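Local coordinates for 3-deoxy-manno-octulosonate cytidylyltransferase (Escherichia coli, PDB 1H7E), which catalyses the transfer of a cytidylyl group from CTP to the eight-carbon sugar KDO, probably activating it for bacterial lipopolysaccharide synthesis, at residues A119-T124 with A208-R213; A89-N94 with I175-R180; L151-S156 with E201-M206; D78-V83 with D181-Y186. All coordinates share one frame; numbering follows the deposited sequence.

Contact 1 of 4, residues A119-T124 with A208-R213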
loop_
_atom_site.group_PDB
_atom_site.type_symbol
_atom_site.label_atom_id
_atom_site.label_comp_id
_atom_site.label_asym_id
_atom_site.label_seq_id
_atom_site.Cartn_x
_atom_site.Cartn_y
_atom_site.Cartn_z
ATOM N N ALA A 119 17.190 0.555 13.194
ATOM C CA ALA A 119 15.956 -0.224 13.295
ATOM C C ALA A 119 15.332 -0.581 11.951
ATOM O O ALA A 119 14.369 -1.339 11.922
ATOM C CB ALA A 119 14.938 0.519 14.127
ATOM N N LEU A 120 15.852 -0.008 10.860
ATOM C CA LEU A 120 15.337 -0.249 9.509
ATOM C C LEU A 120 15.735 -1.634 9.010
ATOM O O LEU A 120 16.916 -1.926 8.851
ATOM C CB LEU A 120 15.834 0.844 8.556
ATOM C CG LEU A 120 15.330 0.747 7.115
ATOM C CD1 LEU A 120 13.779 0.768 7.054
ATOM C CD2 LEU A 120 15.936 1.905 6.310
ATOM N N PRO A 121 14.748 -2.495 8.708
ATOM C CA PRO A 121 15.093 -3.837 8.240
ATOM C C PRO A 121 15.514 -3.960 6.781
ATOM O O PRO A 121 16.436 -4.717 6.461
ATOM C CB PRO A 121 13.807 -4.644 8.496
ATOM C CG PRO A 121 12.898 -3.699 9.299
ATOM C CD PRO A 121 13.291 -2.344 8.851
ATOM N N VAL A 122 14.815 -3.241 5.899
ATOM C CA VAL A 122 15.039 -3.319 4.457
ATOM C C VAL A 122 14.893 -1.945 3.820
ATOM O O VAL A 122 14.066 -1.134 4.254
ATOM C CB VAL A 122 13.974 -4.245 3.788
ATOM C CG1 VAL A 122 14.252 -4.429 2.295
ATOM C CG2 VAL A 122 13.884 -5.599 4.512
ATOM N N ALA A 123 15.719 -1.682 2.812
ATOM C CA ALA A 123 15.666 -0.421 2.074
ATOM C C ALA A 123 15.770 -0.739 0.578
ATOM O O ALA A 123 16.332 -1.764 0.187
ATOM C CB ALA A 123 16.778 0.518 2.510
ATOM N N THR A 124 15.170 0.111 -0.255
ATOM C CA THR A 124 15.205 -0.083 -1.689
ATOM C C THR A 124 15.135 1.297 -2.344
ATOM O O THR A 124 15.101 2.316 -1.643
ATOM C CB THR A 124 14.076 -1.029 -2.179
ATOM O OG1 THR A 124 14.295 -1.352 -3.555
ATOM C CG2 THR A 124 12.670 -0.368 -2.007
ATOM N N ALA A 208 4.202 -9.780 6.239
ATOM C CA ALA A 208 4.675 -10.070 7.591
ATOM C C ALA A 208 4.919 -8.819 8.440
ATOM O O ALA A 208 5.416 -8.915 9.557
ATOM C CB ALA A 208 5.949 -10.914 7.513
ATOM N N GLY A 209 4.609 -7.649 7.896
ATOM C CA GLY A 209 4.784 -6.419 8.656
ATOM C C GLY A 209 6.211 -5.898 8.718
ATOM O O GLY A 209 6.551 -5.112 9.605
ATOM N N ILE A 210 7.059 -6.340 7.794
ATOM C CA ILE A 210 8.444 -5.887 7.766
ATOM C C ILE A 210 8.487 -4.609 6.923
ATOM O O ILE A 210 8.101 -4.600 5.755
ATOM C CB ILE A 210 9.361 -6.964 7.171
ATOM C CG1 ILE A 210 9.415 -8.169 8.117
ATOM C CG2 ILE A 210 10.766 -6.391 6.916
ATOM C CD1 ILE A 210 9.867 -9.445 7.443
ATOM N N ASN A 211 8.950 -3.531 7.536
ATOM C CA ASN A 211 9.019 -2.244 6.870
ATOM C C ASN A 211 10.088 -2.135 5.795
ATOM O O ASN A 211 11.217 -2.584 5.974
ATOM C CB ASN A 211 9.228 -1.132 7.900
ATOM C CG ASN A 211 9.197 0.245 7.272
ATOM O OD1 ASN A 211 8.244 0.591 6.576
ATOM N ND2 ASN A 211 10.263 1.025 7.483
ATOM N N ILE A 212 9.717 -1.537 4.667
ATOM C CA ILE A 212 10.653 -1.346 3.576
ATOM C C ILE A 212 10.688 0.153 3.281
ATOM O O ILE A 212 9.665 0.729 2.893
ATOM C CB ILE A 212 10.215 -2.099 2.309
ATOM C CG1 ILE A 212 10.079 -3.600 2.574
ATOM C CG2 ILE A 212 11.188 -1.804 1.156
ATOM C CD1 ILE A 212 9.504 -4.360 1.355
ATOM N N ARG A 213 11.823 0.801 3.556
ATOM C CA ARG A 213 11.955 2.222 3.273
ATOM C C ARG A 213 12.453 2.360 1.844
ATOM O O ARG A 213 13.378 1.674 1.431
ATOM C CB ARG A 213 12.874 2.919 4.269
ATOM C CG ARG A 213 12.922 4.435 4.056
ATOM C CD ARG A 213 13.307 5.180 5.331
ATOM N NE ARG A 213 12.338 4.941 6.401
ATOM C CZ ARG A 213 12.641 4.796 7.686
ATOM N NH1 ARG A 213 13.911 4.877 8.097
ATOM N NH2 ARG A 213 11.673 4.513 8.557
#

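Contact 2 of 4, residues A89-N94 with I175-R180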
loop_
_atom_site.group_PDB
_atom_site.type_symbol
_atom_site.label_atom_id
_atom_site.label_comp_id
_atom_site.label_asym_id
_atom_site.label_seq_id
_atom_site.Cartn_x
_atom_site.Cartn_y
_atom_site.Cartn_z
ATOM N N ALA A 89 28.124 -10.646 7.326
ATOM C CA ALA A 89 27.942 -9.207 7.166
ATOM C C ALA A 89 26.743 -8.780 7.993
ATOM O O ALA A 89 25.954 -9.603 8.419
ATOM C CB ALA A 89 27.720 -8.852 5.695
ATOM N N ASP A 90 26.672 -7.498 8.307
ATOM C CA ASP A 90 25.544 -6.972 9.058
ATOM C C ASP A 90 24.484 -6.507 8.044
ATOM O O ASP A 90 23.292 -6.573 8.322
ATOM C CB ASP A 90 25.987 -5.779 9.898
ATOM C CG ASP A 90 27.078 -6.140 10.895
ATOM O OD1 ASP A 90 26.897 -7.137 11.622
ATOM O OD2 ASP A 90 28.116 -5.439 10.948
ATOM N N ILE A 91 24.944 -6.044 6.877
ATOM C CA ILE A 91 24.068 -5.534 5.809
ATOM C C ILE A 91 24.420 -6.133 4.461
ATOM O O ILE A 91 25.572 -6.073 4.038
ATOM C CB ILE A 91 24.197 -3.991 5.685
ATOM C CG1 ILE A 91 23.721 -3.317 6.982
ATOM C CG2 ILE A 91 23.419 -3.484 4.460
ATOM C CD1 ILE A 91 24.127 -1.874 7.103
ATOM N N TYR A 92 23.430 -6.710 3.782
ATOM C CA TYR A 92 23.639 -7.313 2.470
ATOM C C TYR A 92 22.889 -6.501 1.433
ATOM O O TYR A 92 21.694 -6.243 1.588
ATOM C CB TYR A 92 23.092 -8.738 2.426
ATOM C CG TYR A 92 23.768 -9.690 3.388
ATOM C CD1 TYR A 92 23.396 -9.730 4.725
ATOM C CD2 TYR A 92 24.797 -10.538 2.953
ATOM C CE1 TYR A 92 24.038 -10.588 5.619
ATOM C CE2 TYR A 92 25.447 -11.401 3.836
ATOM C CZ TYR A 92 25.063 -11.420 5.162
ATOM O OH TYR A 92 25.686 -12.264 6.056
ATOM N N ILE A 93 23.584 -6.111 0.377
ATOM C CA ILE A 93 22.983 -5.335 -0.704
ATOM C C ILE A 93 22.888 -6.273 -1.888
ATOM O O ILE A 93 23.871 -6.915 -2.279
ATOM C CB ILE A 93 23.845 -4.113 -1.063
ATOM C CG1 ILE A 93 23.853 -3.138 0.106
ATOM C CG2 ILE A 93 23.320 -3.427 -2.341
ATOM C CD1 ILE A 93 24.935 -2.107 0.005
ATOM N N ASN A 94 21.693 -6.386 -2.447
ATOM C CA ASN A 94 21.472 -7.265 -3.579
ATOM C C ASN A 94 21.324 -6.401 -4.824
ATOM O O ASN A 94 20.377 -5.627 -4.922
ATOM C CB ASN A 94 20.195 -8.064 -3.337
ATOM C CG ASN A 94 20.155 -9.361 -4.110
ATOM O OD1 ASN A 94 21.114 -10.141 -4.087
ATOM N ND2 ASN A 94 19.022 -9.629 -4.763
ATOM N N ILE A 175 16.872 -2.809 -6.414
ATOM C CA ILE A 175 18.106 -2.946 -5.630
ATOM C C ILE A 175 17.661 -2.887 -4.181
ATOM O O ILE A 175 16.939 -1.961 -3.791
ATOM C CB ILE A 175 19.058 -1.786 -5.884
ATOM C CG1 ILE A 175 19.543 -1.849 -7.333
ATOM C CG2 ILE A 175 20.245 -1.865 -4.938
ATOM C CD1 ILE A 175 20.367 -0.674 -7.726
ATOM N N TYR A 176 18.111 -3.856 -3.385
ATOM C CA TYR A 176 17.720 -3.940 -1.978
ATOM C C TYR A 176 18.891 -4.041 -1.013
ATOM O O TYR A 176 19.944 -4.557 -1.383
ATOM C CB TYR A 176 16.899 -5.208 -1.747
ATOM C CG TYR A 176 15.608 -5.319 -2.516
ATOM C CD1 TYR A 176 15.588 -5.846 -3.808
ATOM C CD2 TYR A 176 14.397 -4.952 -1.928
ATOM C CE1 TYR A 176 14.383 -6.012 -4.500
ATOM C CE2 TYR A 176 13.185 -5.115 -2.604
ATOM C CZ TYR A 176 13.188 -5.645 -3.880
ATOM O OH TYR A 176 11.999 -5.842 -4.531
ATOM N N ALA A 177 18.695 -3.533 0.204
ATOM C CA ALA A 177 19.672 -3.646 1.299
ATOM C C ALA A 177 18.877 -4.356 2.408
ATOM O O ALA A 177 17.772 -3.928 2.768
ATOM C CB ALA A 177 20.148 -2.279 1.781
ATOM N N TYR A 178 19.408 -5.464 2.912
ATOM C CA TYR A 178 18.746 -6.226 3.965
ATOM C C TYR A 178 19.631 -6.341 5.174
ATOM O O TYR A 178 20.819 -6.571 5.032
ATOM C CB TYR A 178 18.497 -7.677 3.539
ATOM C CG TYR A 178 17.635 -7.871 2.328
ATOM C CD1 TYR A 178 16.249 -8.013 2.450
ATOM C CD2 TYR A 178 18.199 -7.977 1.065
ATOM C CE1 TYR A 178 15.456 -8.265 1.346
ATOM C CE2 TYR A 178 17.398 -8.227 -0.057
ATOM C CZ TYR A 178 16.033 -8.372 0.102
ATOM O OH TYR A 178 15.241 -8.646 -0.982
ATOM N N ARG A 179 19.041 -6.193 6.352
ATOM C CA ARG A 179 19.742 -6.396 7.614
ATOM C C ARG A 179 19.880 -7.937 7.717
ATOM O O ARG A 179 19.029 -8.693 7.209
ATOM C CB ARG A 179 18.877 -5.907 8.770
ATOM C CG ARG A 179 19.609 -5.145 9.809
ATOM C CD ARG A 179 19.326 -3.690 9.638
ATOM N NE ARG A 179 20.453 -2.876 10.076
ATOM C CZ ARG A 179 20.547 -1.564 9.879
ATOM N NH1 ARG A 179 19.566 -0.908 9.248
ATOM N NH2 ARG A 179 21.639 -0.916 10.282
ATOM N N ARG A 180 20.952 -8.405 8.358
ATOM C CA ARG A 180 21.195 -9.840 8.508
ATOM C C ARG A 180 20.021 -10.612 9.140
ATOM O O ARG A 180 19.637 -11.690 8.654
ATOM C CB ARG A 180 22.486 -10.061 9.325
ATOM C CG ARG A 180 22.898 -11.518 9.460
ATOM C CD ARG A 180 24.272 -11.668 10.134
ATOM N NE ARG A 180 24.549 -13.067 10.459
ATOM C CZ ARG A 180 25.109 -13.957 9.641
ATOM N NH1 ARG A 180 25.495 -13.620 8.422
ATOM N NH2 ARG A 180 25.211 -15.225 10.020
#

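Contact 3 of 4, residues L151-S156 with E201-M206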
loop_
_atom_site.group_PDB
_atom_site.type_symbol
_atom_site.label_atom_id
_atom_site.label_comp_id
_atom_site.label_asym_id
_atom_site.label_seq_id
_atom_site.Cartn_x
_atom_site.Cartn_y
_atom_site.Cartn_z
ATOM N N LEU A 151 4.026 1.899 1.207
ATOM C CA LEU A 151 2.676 1.494 1.630
ATOM C C LEU A 151 2.316 0.224 0.835
ATOM O O LEU A 151 1.789 -0.736 1.380
ATOM C CB LEU A 151 1.640 2.602 1.333
ATOM C CG LEU A 151 1.802 3.891 2.146
ATOM C CD1 LEU A 151 0.680 4.867 1.768
ATOM C CD2 LEU A 151 1.773 3.578 3.636
ATOM N N TYR A 152 2.643 0.220 -0.447
ATOM C CA TYR A 152 2.344 -0.932 -1.306
ATOM C C TYR A 152 3.136 -0.807 -2.609
ATOM O O TYR A 152 3.565 0.296 -2.977
ATOM C CB TYR A 152 0.812 -0.991 -1.593
ATOM C CG TYR A 152 0.311 -2.238 -2.319
ATOM C CD1 TYR A 152 0.468 -3.504 -1.758
ATOM C CD2 TYR A 152 -0.296 -2.150 -3.574
ATOM C CE1 TYR A 152 0.046 -4.645 -2.424
ATOM C CE2 TYR A 152 -0.731 -3.304 -4.249
ATOM C CZ TYR A 152 -0.547 -4.542 -3.661
ATOM O OH TYR A 152 -0.934 -5.685 -4.305
ATOM N N PHE A 153 3.363 -1.945 -3.275
ATOM C CA PHE A 153 4.060 -2.022 -4.570
ATOM C C PHE A 153 3.032 -2.714 -5.480
ATOM O O PHE A 153 2.430 -3.703 -5.071
ATOM C CB PHE A 153 5.286 -2.960 -4.531
ATOM C CG PHE A 153 6.433 -2.464 -3.694
ATOM C CD1 PHE A 153 6.460 -2.693 -2.312
ATOM C CD2 PHE A 153 7.488 -1.784 -4.292
ATOM C CE1 PHE A 153 7.530 -2.244 -1.514
ATOM C CE2 PHE A 153 8.572 -1.324 -3.517
ATOM C CZ PHE A 153 8.588 -1.554 -2.125
ATOM N N SER A 154 2.880 -2.252 -6.714
ATOM C CA SER A 154 1.918 -2.875 -7.607
ATOM C C SER A 154 2.232 -2.677 -9.071
ATOM O O SER A 154 2.931 -1.741 -9.433
ATOM C CB SER A 154 0.516 -2.304 -7.341
ATOM O OG SER A 154 -0.480 -3.046 -8.042
ATOM N N ARG A 155 1.709 -3.578 -9.906
ATOM C CA ARG A 155 1.838 -3.473 -11.357
ATOM C C ARG A 155 0.700 -2.552 -11.820
ATOM O O ARG A 155 0.741 -2.046 -12.930
ATOM C CB ARG A 155 1.724 -4.843 -12.028
ATOM C CG ARG A 155 2.959 -5.729 -11.759
ATOM C CD ARG A 155 2.849 -7.091 -12.427
ATOM N NE ARG A 155 3.938 -7.954 -11.978
ATOM C CZ ARG A 155 5.210 -7.823 -12.352
ATOM N NH1 ARG A 155 5.577 -6.873 -13.206
ATOM N NH2 ARG A 155 6.134 -8.589 -11.797
ATOM N N SER A 156 -0.308 -2.351 -10.965
ATOM C CA SER A 156 -1.416 -1.428 -11.293
ATOM C C SER A 156 -0.947 0.000 -11.070
ATOM O O SER A 156 -0.120 0.269 -10.193
ATOM C CB SER A 156 -2.629 -1.598 -10.376
ATOM O OG SER A 156 -3.341 -2.784 -10.615
ATOM N N GLU A 201 7.878 -10.540 -5.333
ATOM C CA GLU A 201 8.422 -11.143 -4.132
ATOM C C GLU A 201 8.502 -10.241 -2.920
ATOM O O GLU A 201 8.311 -10.708 -1.792
ATOM C CB GLU A 201 9.802 -11.732 -4.412
ATOM C CG GLU A 201 10.095 -12.903 -3.489
ATOM C CD GLU A 201 11.530 -13.420 -3.562
ATOM O OE1 GLU A 201 12.275 -13.071 -4.512
ATOM O OE2 GLU A 201 11.905 -14.197 -2.649
ATOM N N GLN A 202 8.738 -8.950 -3.133
ATOM C CA GLN A 202 8.840 -8.020 -2.010
ATOM C C GLN A 202 7.555 -7.919 -1.163
ATOM O O GLN A 202 7.602 -7.526 0.000
ATOM C CB GLN A 202 9.316 -6.631 -2.471
ATOM C CG GLN A 202 8.372 -5.873 -3.431
ATOM C CD GLN A 202 8.623 -6.195 -4.887
ATOM O OE1 GLN A 202 8.760 -7.347 -5.263
ATOM N NE2 GLN A 202 8.668 -5.165 -5.724
ATOM N N LEU A 203 6.415 -8.307 -1.731
ATOM C CA LEU A 203 5.164 -8.253 -0.990
ATOM C C LEU A 203 5.152 -9.310 0.092
ATOM O O LEU A 203 4.353 -9.215 1.015
ATOM C CB LEU A 203 3.946 -8.385 -1.924
ATOM C CG LEU A 203 3.768 -7.195 -2.885
ATOM C CD1 LEU A 203 2.558 -7.413 -3.824
ATOM C CD2 LEU A 203 3.610 -5.903 -2.071
ATOM N N ARG A 204 6.038 -10.312 0.004
ATOM C CA ARG A 204 6.081 -11.331 1.063
ATOM C C ARG A 204 6.506 -10.660 2.372
ATOM O O ARG A 204 5.993 -10.985 3.453
ATOM C CB ARG A 204 7.068 -12.464 0.758
ATOM C CG ARG A 204 6.984 -13.588 1.793
ATOM C CD ARG A 204 7.850 -14.783 1.434
ATOM N NE ARG A 204 7.655 -15.183 0.041
ATOM C CZ ARG A 204 8.369 -16.114 -0.578
ATOM N NH1 ARG A 204 9.323 -16.760 0.080
ATOM N NH2 ARG A 204 8.195 -16.337 -1.873
ATOM N N LEU A 205 7.429 -9.710 2.269
ATOM C CA LEU A 205 7.924 -8.987 3.442
ATOM C C LEU A 205 6.831 -8.109 4.063
ATOM O O LEU A 205 6.668 -8.060 5.294
ATOM C CB LEU A 205 9.115 -8.109 3.050
ATOM C CG LEU A 205 10.360 -8.880 2.583
ATOM C CD1 LEU A 205 11.358 -7.889 1.985
ATOM C CD2 LEU A 205 10.984 -9.644 3.739
ATOM N N MET A 206 6.098 -7.405 3.202
ATOM C CA MET A 206 5.033 -6.527 3.650
ATOM C C MET A 206 3.913 -7.290 4.327
ATOM O O MET A 206 3.324 -6.805 5.293
ATOM C CB MET A 206 4.527 -5.696 2.482
ATOM C CG MET A 206 5.622 -4.832 1.918
ATOM S SD MET A 206 4.943 -3.647 0.798
ATOM C CE MET A 206 4.501 -2.363 1.998
#

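Contact 4 of 4, residues D78-V83 with D181-Y186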
loop_
_atom_site.group_PDB
_atom_site.type_symbol
_atom_site.label_atom_id
_atom_site.label_comp_id
_atom_site.label_asym_id
_atom_site.label_seq_id
_atom_site.Cartn_x
_atom_site.Cartn_y
_atom_site.Cartn_z
ATOM N N ASP A 78 15.910 -16.139 -1.937
ATOM C CA ASP A 78 16.312 -17.421 -1.356
ATOM C C ASP A 78 17.799 -17.640 -1.640
ATOM O O ASP A 78 18.511 -18.198 -0.806
ATOM C CB ASP A 78 15.536 -18.596 -1.952
ATOM C CG ASP A 78 14.100 -18.678 -1.456
ATOM O OD1 ASP A 78 13.831 -18.430 -0.259
ATOM O OD2 ASP A 78 13.241 -19.026 -2.283
ATOM N N ARG A 79 18.255 -17.228 -2.826
ATOM C CA ARG A 79 19.661 -17.364 -3.204
ATOM C C ARG A 79 20.550 -16.531 -2.275
ATOM O O ARG A 79 21.634 -16.968 -1.886
ATOM C CB ARG A 79 19.861 -16.960 -4.658
ATOM C CG ARG A 79 21.321 -16.884 -5.104
ATOM C CD ARG A 79 21.446 -16.699 -6.637
ATOM N NE ARG A 79 21.501 -17.980 -7.350
ATOM C CZ ARG A 79 20.444 -18.677 -7.763
ATOM N NH1 ARG A 79 19.210 -18.226 -7.568
ATOM N NH2 ARG A 79 20.616 -19.881 -8.286
ATOM N N LEU A 80 20.075 -15.346 -1.890
ATOM C CA LEU A 80 20.814 -14.468 -0.976
ATOM C C LEU A 80 20.868 -15.070 0.445
ATOM O O LEU A 80 21.829 -14.838 1.173
ATOM C CB LEU A 80 20.181 -13.059 -0.946
ATOM C CG LEU A 80 20.842 -11.926 -0.154
ATOM C CD1 LEU A 80 22.213 -11.623 -0.704
ATOM C CD2 LEU A 80 19.984 -10.686 -0.245
ATOM N N VAL A 81 19.833 -15.815 0.844
ATOM C CA VAL A 81 19.794 -16.454 2.169
ATOM C C VAL A 81 20.908 -17.517 2.259
ATOM O O VAL A 81 21.617 -17.620 3.272
ATOM C CB VAL A 81 18.385 -17.078 2.463
ATOM C CG1 VAL A 81 18.423 -17.989 3.682
ATOM C CG2 VAL A 81 17.369 -15.960 2.717
ATOM N N GLU A 82 21.091 -18.267 1.179
ATOM C CA GLU A 82 22.146 -19.263 1.147
ATOM C C GLU A 82 23.516 -18.578 1.251
ATOM O O GLU A 82 24.394 -19.068 1.957
ATOM C CB GLU A 82 22.097 -20.104 -0.121
ATOM C CG GLU A 82 23.171 -21.182 -0.120
ATOM C CD GLU A 82 23.302 -21.929 -1.431
ATOM O OE1 GLU A 82 22.514 -21.674 -2.371
ATOM O OE2 GLU A 82 24.206 -22.792 -1.529
ATOM N N VAL A 83 23.703 -17.463 0.543
ATOM C CA VAL A 83 24.970 -16.743 0.596
ATOM C C VAL A 83 25.221 -16.204 2.002
ATOM O O VAL A 83 26.354 -16.222 2.498
ATOM C CB VAL A 83 25.008 -15.548 -0.418
ATOM C CG1 VAL A 83 26.260 -14.688 -0.183
ATOM C CG2 VAL A 83 24.990 -16.075 -1.844
ATOM N N ASP A 181 19.439 -10.066 10.199
ATOM C CA ASP A 181 18.336 -10.757 10.872
ATOM C C ASP A 181 17.098 -10.985 10.005
ATOM O O ASP A 181 16.355 -11.935 10.242
ATOM C CB ASP A 181 17.969 -10.086 12.201
ATOM C CG ASP A 181 17.598 -8.624 12.041
ATOM O OD1 ASP A 181 18.324 -7.761 12.572
ATOM O OD2 ASP A 181 16.565 -8.331 11.405
ATOM N N VAL A 182 16.902 -10.166 8.968
ATOM C CA VAL A 182 15.754 -10.355 8.075
ATOM C C VAL A 182 15.959 -11.607 7.241
ATOM O O VAL A 182 15.048 -12.422 7.083
ATOM C CB VAL A 182 15.540 -9.138 7.134
ATOM C CG1 VAL A 182 14.413 -9.428 6.140
ATOM C CG2 VAL A 182 15.191 -7.911 7.958
ATOM N N LEU A 183 17.185 -11.784 6.752
ATOM C CA LEU A 183 17.525 -12.932 5.936
ATOM C C LEU A 183 17.537 -14.234 6.746
ATOM O O LEU A 183 17.168 -15.282 6.215
ATOM C CB LEU A 183 18.862 -12.699 5.235
ATOM C CG LEU A 183 18.855 -11.545 4.214
ATOM C CD1 LEU A 183 20.254 -11.307 3.721
ATOM C CD2 LEU A 183 17.930 -11.861 3.035
ATOM N N GLN A 184 17.902 -14.155 8.026
ATOM C CA GLN A 184 17.923 -15.344 8.903
ATOM C C GLN A 184 16.524 -15.884 9.174
ATOM O O GLN A 184 16.336 -17.087 9.383
ATOM C CB GLN A 184 18.574 -15.031 10.247
ATOM C CG GLN A 184 20.060 -14.780 10.143
ATOM C CD GLN A 184 20.699 -14.441 11.468
ATOM O OE1 GLN A 184 20.335 -13.462 12.116
ATOM N NE2 GLN A 184 21.685 -15.232 11.861
ATOM N N ASN A 185 15.548 -14.981 9.195
ATOM C CA ASN A 185 14.157 -15.343 9.445
ATOM C C ASN A 185 13.304 -15.431 8.178
ATOM O O ASN A 185 12.129 -15.782 8.252
ATOM C CB ASN A 185 13.516 -14.320 10.395
ATOM C CG ASN A 185 14.187 -14.282 11.749
ATOM O OD1 ASN A 185 14.495 -15.326 12.331
ATOM N ND2 ASN A 185 14.427 -13.075 12.258
ATOM N N TYR A 186 13.915 -15.211 7.021
ATOM C CA TYR A 186 13.186 -15.189 5.766
ATOM C C TYR A 186 12.490 -16.441 5.313
ATOM O O TYR A 186 11.354 -16.363 4.850
ATOM C CB TYR A 186 14.064 -14.685 4.617
ATOM C CG TYR A 186 13.282 -14.424 3.340
ATOM C CD1 TYR A 186 12.542 -13.237 3.166
ATOM C CD2 TYR A 186 13.267 -15.363 2.311
ATOM C CE1 TYR A 186 11.807 -13.006 1.987
ATOM C CE2 TYR A 186 12.538 -15.141 1.133
ATOM C CZ TYR A 186 11.816 -13.966 0.979
ATOM O OH TYR A 186 11.138 -13.775 -0.195
#

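Contact 1 of 4, residues A119-T124 with A208-R213
Leu120 lays its methyl CD1 over one face of the Arg213 guanidinium, 4.2 Å above the plane and over its centre. The same methyl touches Arg213 CB at 3.6 Å and meets Asn211 ND2. Leu120 CG stands opposite its own backbone N (chi1 -178°), and this brings the end of the branch up to the arginine. The charged end of Arg213 is fixed outside these two segments: NE pairs with Asp149 and NH1 with Asp117. Asn211 ND2 also binds Asp149. Pro121 and Ile210 overlap head to tail, with Pro121 CB 3.8 Å from Ile210 CG2. Val122 CG2 packs on that same isoleucine methyl. Val122 and Ile212 run alongside each other, and Ile212 CG2 also reaches Thr124 CG2 at 3.8 Å. Two backbone bonds join the two strands: Arg213 N to Val122 O (3.0 Å) and Thr124 N to Arg213 O (2.9 Å). The buried Asn211 O has no hydrogen-bond partner in the model. Thr124 OG1 bonds to Ile175 O on the next strand. The Ala123–Arg213 bridge is parallel and adds strand 212-216 as the outermost strand at this side of the mixed seven-stranded sheet, the central sheet of a GT-A type nucleotidyltransferase.

Contact 2 of 4, residues A89-N94 with I175-R180
Strands 91-94 and 169-179 are antiparallel neighbours inside the central mixed sheet. Tyr92 and Tyr178 form a hydrogen-bonded pair: Tyr92 N gives to Tyr178 O at 2.9 Å, and Tyr178 N returns a bond to Tyr92 O at 2.8 Å. Asn94 and Tyr176 repeat the pattern. The bond from Asn94 N to Tyr176 O is short (2.7 Å), while the one from Tyr176 N to Asn94 O is longer (3.3 Å). The pairs Ile91–Arg179 and Ile93–Ala177 are non-hydrogen-bonded. Their side chains lie on the sheet face where helix 104-116 packs. Ile91 CD1 sits over one face of the Arg179 guanidinium, whose NH1 binds Leu120 O. Tyr92, Tyr178 and Asn94 are on the other face, where they touch helix 76-86. In this alpha/beta fold of the GT-A clan the sheet is thus covered by helices on both faces. Arg180 begins the helix after the strand. Its extended chain runs past Ala89 O and brings NH1 into the plane of the Tyr92 ring, at its edge. The NH1 bond to Tyr92 OH is short (2.7 Å) but bent to 118°, hence weak. NH1 also binds Met84 O, and Tyr92 OH binds Val87 O. A phenylalanine at Tyr92 would probably leave Val87 O without this hydroxyl partner and the Arg180 guanidinium less firmly placed. Arg180 N bonds to Asp90 O (3.0 Å).

Contact 3 of 4, residues L151-S156 with E201-M206
The Phe153 ring has Gln202 CG over one face and Met206 SD at its edge, in the ring plane. CG lies 4.0 Å from the ring centroid and 16° off the normal, a CH-pi contact. The sulfur is 3.6 Å from Phe153 CD1, so the pair is a Met-aromatic contact made at the edge. The amide plane of Gln202 is turned 67° from the ring. This joins strand 150-154 of the small two-stranded antiparallel sheet to helix 203-207. Gln202 holds CG between its backbone N and carbonyl carbon (chi1 64°), which puts CG over the ring. The bend at chi2 then turns the amide, and NE2 comes near Phe153 CD2. His172 meets the Phe153 ring edge-to-face, and Ile212 packs on both Phe153 and Met206. Leu203 CD2 reaches across to Tyr152 CE1 at 3.8 Å and also touches Phe153 CB. Tyr152 OH is bound by Glu198, which also bonds Ser154 OG. The second subunit is close here: Tyr152 packs on its Pro159, and Ser156 OG bonds to its Pro157 O. Phe153 O is buried without a polar partner in the model; the two methyls of Leu203, CD1 and CD2, each stand 3.9 Å from it.

Contact 4 of 4, residues D78-V83 with D181-Y186
Asp78, at the start of the first segment, sets OD1 at the edge of the Tyr186 ring, in its plane. OD1 is 3.8 Å from Tyr186 CE2. The carboxylate and ring planes are 66° apart. The approach along the ring edge places the carboxylate oxygen beside ring C-H groups, which are weakly positive, so the contact is probably mildly favourable. The other oxygen, OD2, bonds to Ser75 OG. Two positions on, Leu80 turns to the second helix. Its CG and CD2 meet Leu183 CD1, with CG at 4.0 Å, and Leu183 lies crosswise to it. Leu80 also rests on Tyr178 of the sheet, as Leu183 does. Val81 follows, one position on. Its CG2 lies 3.6 Å from Leu183 O, 4.1 Å from Leu183 CD2 and 4.0 Å from Tyr186 CB. That methyl stands beside the backbone N, with CG1 opposite the N (chi1 168°), and this lets one branch touch both partners. Without the Leu183 methyls, as with an alanine here, Leu80 and Val81 would probably lose their apolar partner, and a gap would open between them and helix 180-185. Tyr186 reaches further with its hydroxyl, which bonds to Glu201 OE2, while its ring touches Thr77 and Leu205. No hydrogen bond joins the two segments. Helices 76-86 and 180-185 thus pack through apolar side chains above the same sheet face, the layered helix-on-sheet arrangement of an alpha/beta fold.

Overall arrangement
Contacts 1 and 2 belong to one sheet and share a border, since strands 122-129 and 169-179 are neighbours. Contact 2 lies nearer the centre of the chain and is largely buried. Contact 1 is at the outermost strand 212-216 and is only partly buried, with Arg213 and Asn211 partly exposed, both bonded to Asp149. Both rest on backbone bonds, antiparallel in contact 2 and parallel in contact 1. Contacts 3 and 4 are also buried but have no hydrogen bond between their segments; side-chain packing, partly against backbone carbonyls, does the work. Contact 4 lies over Tyr92 and Tyr178 of contact 2. Contact 3 also reaches the second subunit; contacts 2 and 4 do not touch it. Tyr186 and Glu201 link contacts 3 and 4.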